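Local coordinates for protein L-threonine 3-dehydrogenase (PDB 7OL1) that probably oxidises L-threonine at its 3-hydroxyl with NAD+ as an NAD-dependent epimerase/dehydratase family enzyme of Clostridioides difficile, at residues E37-I40 and K41-E45; M234-P237 and D238-S242. All blocks are in the same frame, centred on the assembly; numbering follows the deposited sequence.

Interaction 1: E37-I40 and K41-E45; sequences ELTI and KLRNE
Leu42 N donates to Leu38 O at 2.9 Å. Three more bonds of the same i to i+4 kind run beside it: Lys41 to Glu37, Arg43 to Thr39 and Asn44 to Ile40. Four successive carbonyls are thus taken up by regular helix bonds. On the buried side the two leucines pack against each other. Leu38 CG stands anti to its own backbone N (chi1 -178°), which swings the isobutyl group along the helix, and it meets Leu42 CD1 at 3.5 Å. Leu42 also touches Ile27 and Val51, so this flank faces the sheet. Next to it, Thr39 and Arg43 lie side by side and point the same way. The arginine stem passes over the Thr39 carbonyl, with Arg43 CG 3.2 Å from Thr39 O. Its chain is extended as far as NE, and Thr39 OG1 sits over one guanidinium face, near the rim, at 4.2 Å from Arg43 NH1. The main polar partner of that group is Val64 O, bonded to NH1. On the outer side Asn44 folds back beside Ile40, with Asn44 CG 3.4 Å from Ile40 O. Lys41 reaches one turn onward, and its NZ forms a salt bridge with Glu45 OE2 (2.6 Å), entering on the syn side and close to the carboxylate plane. Charges four residues apart pair in this way along one face of a helix. The whole belongs to helix 33-46 of the beta-alpha-beta unit between strands 25-28 and 51-55, the opening unit of a Rossmann fold.

Interaction 2: M234-P237 and D238-S242; sequences MYMP and DALQS
Met234 runs out straight as far as its sulfur, with CG anti to the backbone N (chi1 -171°) and SD anti to CA (chi2 174°). This carries the sulfur under the first helical turn, where Met234 SD lies 3.5 Å from Ala239 N. On the way, Met234 CG passes Asp238 CB at 3.6 Å. Met236 instead bends at its second torsion (chi2 58°), and the turn lays Met236 SD against Leu240 CD2 at 3.7 Å. Met234 packs mainly on Asp238 and Ala239 and Met236 mainly on Leu240, while both sulfurs border the Ala239 methyl. Tyr235 holds the N-cap position. Its carbonyl accepts weak bonds from Asp238 N and Ala239 N. The regular pattern then sets in, with Leu240 N to Met236 O at 2.9 Å, followed by Gln241 N to Pro237 O. Pro237 has no N-H to give, which costs nothing in the first turn. Its CD sits 3.6 Å above one face of the Tyr235 ring, toward the rim. Asp238 O is gripped twice by Ser242, once from the backbone N and once from OG at 2.8 Å. The Asp238 carboxylate turns to Ser318 N, and Tyr235 OH bonds to Asp327 of helix 321-334. Strand 232-235 thus passes straight into helix 236-248. Strand 184-194 pairs in parallel with 232-235, and its side chains also touch Met234 and Ala239, while helix 33-46 packs on Met236 and Leu240.

Interaction 1 comes first along the chain and interaction 2 follows some 190 residues later. Their centres are about 13 Å apart. Interaction 1 lies within helix 33-46; interaction 2 spans the end of strand 232-235 and the start of helix 236-248. The two helices pack against each other. Leu240 CD1 meets Glu37 CB at 3.7 Å, and Leu240 CD2 lies close to Leu38 CB. Met236 CG also touches the Glu37 carboxylate. Beyond this, Lys41 NZ probably bonds to Gln241 OE1 at 3.0 Å. The strands that precede both helices, 25-28 and 232-235, belong to the same mixed sheet. The contacts therefore join the opening of the Rossmann fold to a much later strand-helix passage.

Interaction 1: E37-I40 and K41-E45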
loop_
_atom_site.group_PDB
_atom_site.type_symbol
_atom_site.label_atom_id
_atom_site.label_comp_id
_atom_site.label_asym_id
_atom_site.label_seq_id
_atom_site.Cartn_x
_atom_site.Cartn_y
_atom_site.Cartn_z
ATOM N N GLU A 37 7.209 -26.329 -7.666
ATOM C CA GLU A 37 8.203 -27.118 -6.895
ATOM C C GLU A 37 7.759 -27.244 -5.440
ATOM O O GLU A 37 8.147 -28.257 -4.807
ATOM C CB GLU A 37 9.594 -26.504 -7.027
ATOM C CG GLU A 37 9.881 -26.016 -8.431
ATOM C CD GLU A 37 11.358 -25.862 -8.704
ATOM O OE1 GLU A 37 12.141 -26.636 -8.061
ATOM O OE2 GLU A 37 11.707 -24.981 -9.556
ATOM N N LEU A 38 6.999 -26.278 -4.921
ATOM C CA LEU A 38 6.543 -26.328 -3.503
ATOM C C LEU A 38 5.556 -27.494 -3.314
ATOM O O LEU A 38 5.721 -28.232 -2.307
ATOM C CB LEU A 38 5.914 -24.997 -3.065
ATOM C CG LEU A 38 5.485 -24.981 -1.597
ATOM C CD1 LEU A 38 6.707 -24.946 -0.685
ATOM C CD2 LEU A 38 4.542 -23.825 -1.282
ATOM N N THR A 39 4.574 -27.674 -4.218
ATOM C CA THR A 39 3.443 -28.622 -3.990
ATOM C C THR A 39 4.047 -30.033 -3.913
ATOM O O THR A 39 3.688 -30.796 -2.970
ATOM C CB THR A 39 2.287 -28.471 -4.995
ATOM O OG1 THR A 39 2.470 -29.331 -6.115
ATOM C CG2 THR A 39 2.089 -27.066 -5.519
ATOM N N ILE A 40 5.007 -30.332 -4.792
ATOM C CA ILE A 40 5.781 -31.605 -4.760
ATOM C C ILE A 40 6.497 -31.775 -3.420
ATOM O O ILE A 40 6.421 -32.865 -2.842
ATOM C CB ILE A 40 6.790 -31.621 -5.897
ATOM C CG1 ILE A 40 6.102 -31.790 -7.250
ATOM C CG2 ILE A 40 7.823 -32.689 -5.618
ATOM C CD1 ILE A 40 6.949 -31.285 -8.408
ATOM N N LYS A 41 7.204 -30.749 -2.953
ATOM C CA LYS A 41 7.968 -30.835 -1.684
ATOM C C LYS A 41 7.000 -31.156 -0.532
ATOM O O LYS A 41 7.266 -32.107 0.248
ATOM C CB LYS A 41 8.772 -29.551 -1.454
ATOM C CG LYS A 41 9.385 -29.469 -0.063
ATOM C CD LYS A 41 10.249 -28.260 0.214
ATOM C CE LYS A 41 10.408 -28.048 1.707
ATOM N NZ LYS A 41 11.548 -28.802 2.275
ATOM N N LEU A 42 5.912 -30.397 -0.416
ATOM C CA LEU A 42 4.993 -30.495 0.751
ATOM C C LEU A 42 4.214 -31.818 0.690
ATOM O O LEU A 42 3.901 -32.366 1.778
ATOM C CB LEU A 42 4.061 -29.281 0.752
ATOM C CG LEU A 42 4.752 -27.923 0.857
ATOM C CD1 LEU A 42 3.739 -26.796 0.765
ATOM C CD2 LEU A 42 5.524 -27.815 2.156
ATOM N N ARG A 43 3.926 -32.313 -0.522
ATOM C CA ARG A 43 3.326 -33.657 -0.763
ATOM C C ARG A 43 4.213 -34.727 -0.128
ATOM O O ARG A 43 3.686 -35.488 0.708
ATOM C CB ARG A 43 3.161 -33.943 -2.260
ATOM C CG ARG A 43 1.846 -33.430 -2.826
ATOM C CD ARG A 43 1.722 -33.399 -4.344
ATOM N NE ARG A 43 0.345 -33.013 -4.634
ATOM C CZ ARG A 43 -0.168 -32.803 -5.841
ATOM N NH1 ARG A 43 0.573 -32.934 -6.927
ATOM N NH2 ARG A 43 -1.441 -32.454 -5.947
ATOM N N ASN A 44 5.507 -34.737 -0.486
ATOM C CA ASN A 44 6.531 -35.684 0.038
ATOM C C ASN A 44 6.594 -35.599 1.561
ATOM O O ASN A 44 6.735 -36.657 2.182
ATOM C CB ASN A 44 7.927 -35.430 -0.519
ATOM C CG ASN A 44 8.030 -35.729 -2.001
ATOM O OD1 ASN A 44 7.161 -36.373 -2.590
ATOM N ND2 ASN A 44 9.096 -35.261 -2.627
ATOM N N GLU A 45 6.461 -34.398 2.133
ATOM C CA GLU A 45 6.771 -34.118 3.560
ATOM C C GLU A 45 5.528 -34.184 4.444
ATOM O O GLU A 45 5.696 -34.286 5.680
ATOM C CB GLU A 45 7.412 -32.734 3.696
ATOM C CG GLU A 45 8.814 -32.679 3.129
ATOM C CD GLU A 45 9.607 -31.408 3.381
ATOM O OE1 GLU A 45 9.370 -30.687 4.406
ATOM O OE2 GLU A 45 10.475 -31.161 2.548
#

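Interaction 2: M234-P237 and D238-S242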
loop_
_atom_site.group_PDB
_atom_site.type_symbol
_atom_site.label_atom_id
_atom_site.label_comp_id
_atom_site.label_asym_id
_atom_site.label_seq_id
_atom_site.Cartn_x
_atom_site.Cartn_y
_atom_site.Cartn_z
ATOM N N MET A 234 18.481 -16.401 -4.884
ATOM C CA MET A 234 18.333 -17.568 -3.993
ATOM C C MET A 234 18.012 -18.799 -4.868
ATOM O O MET A 234 17.320 -18.652 -5.901
ATOM C CB MET A 234 17.245 -17.263 -2.957
ATOM C CG MET A 234 17.164 -18.307 -1.864
ATOM S SD MET A 234 16.034 -17.957 -0.482
ATOM C CE MET A 234 16.377 -16.225 -0.198
ATOM N N TYR A 235 18.585 -19.957 -4.542
ATOM C CA TYR A 235 18.320 -21.228 -5.263
ATOM C C TYR A 235 17.011 -21.809 -4.745
ATOM O O TYR A 235 16.830 -21.896 -3.485
ATOM C CB TYR A 235 19.428 -22.255 -5.009
ATOM C CG TYR A 235 19.565 -23.392 -5.997
ATOM C CD1 TYR A 235 19.242 -23.230 -7.333
ATOM C CD2 TYR A 235 20.079 -24.620 -5.604
ATOM C CE1 TYR A 235 19.423 -24.248 -8.250
ATOM C CE2 TYR A 235 20.257 -25.653 -6.508
ATOM C CZ TYR A 235 19.938 -25.461 -7.841
ATOM O OH TYR A 235 20.122 -26.442 -8.769
ATOM N N MET A 236 16.173 -22.296 -5.662
ATOM C CA MET A 236 14.773 -22.636 -5.323
ATOM C C MET A 236 14.695 -23.453 -4.028
ATOM O O MET A 236 13.870 -23.134 -3.174
ATOM C CB MET A 236 14.073 -23.357 -6.468
ATOM C CG MET A 236 12.626 -23.637 -6.144
ATOM S SD MET A 236 11.657 -22.152 -5.745
ATOM C CE MET A 236 11.596 -21.370 -7.355
ATOM N N PRO A 237 15.526 -24.499 -3.798
ATOM C CA PRO A 237 15.416 -25.298 -2.578
ATOM C C PRO A 237 15.544 -24.462 -1.302
ATOM O O PRO A 237 14.780 -24.744 -0.380
ATOM C CB PRO A 237 16.533 -26.352 -2.630
ATOM C CG PRO A 237 17.348 -25.996 -3.864
ATOM C CD PRO A 237 16.524 -25.053 -4.721
ATOM N N ASP A 238 16.461 -23.478 -1.278
ATOM C CA ASP A 238 16.614 -22.520 -0.142
ATOM C C ASP A 238 15.267 -21.802 0.119
ATOM O O ASP A 238 14.767 -21.841 1.284
ATOM C CB ASP A 238 17.730 -21.507 -0.422
ATOM C CG ASP A 238 19.152 -22.049 -0.328
ATOM O OD1 ASP A 238 19.338 -22.960 0.543
ATOM O OD2 ASP A 238 20.070 -21.531 -1.123
ATOM N N ALA A 239 14.683 -21.205 -0.933
ATOM C CA ALA A 239 13.419 -20.434 -0.893
ATOM C C ALA A 239 12.278 -21.322 -0.382
ATOM O O ALA A 239 11.490 -20.865 0.529
ATOM C CB ALA A 239 13.117 -19.868 -2.257
ATOM N N LEU A 240 12.164 -22.538 -0.923
ATOM C CA LEU A 240 11.050 -23.431 -0.534
ATOM C C LEU A 240 11.192 -23.690 0.966
ATOM O O LEU A 240 10.178 -23.511 1.681
ATOM C CB LEU A 240 11.037 -24.711 -1.376
ATOM C CG LEU A 240 10.848 -24.515 -2.885
ATOM C CD1 LEU A 240 10.838 -25.849 -3.617
ATOM C CD2 LEU A 240 9.575 -23.764 -3.195
ATOM N N GLN A 241 12.410 -23.937 1.462
ATOM C CA GLN A 241 12.594 -24.182 2.925
ATOM C C GLN A 241 12.207 -22.954 3.768
ATOM O O GLN A 241 11.538 -23.196 4.818
ATOM C CB GLN A 241 13.997 -24.617 3.320
ATOM C CG GLN A 241 13.972 -25.367 4.646
ATOM C CD GLN A 241 13.452 -26.769 4.447
ATOM O OE1 GLN A 241 13.956 -27.499 3.599
ATOM N NE2 GLN A 241 12.453 -27.156 5.228
ATOM N N SER A 242 12.585 -21.727 3.349
ATOM C CA SER A 242 12.149 -20.420 3.940
ATOM C C SER A 242 10.672 -20.462 4.338
ATOM O O SER A 242 10.369 -20.182 5.539
ATOM C CB SER A 242 12.333 -19.271 2.988
ATOM O OG SER A 242 13.500 -19.464 2.213
#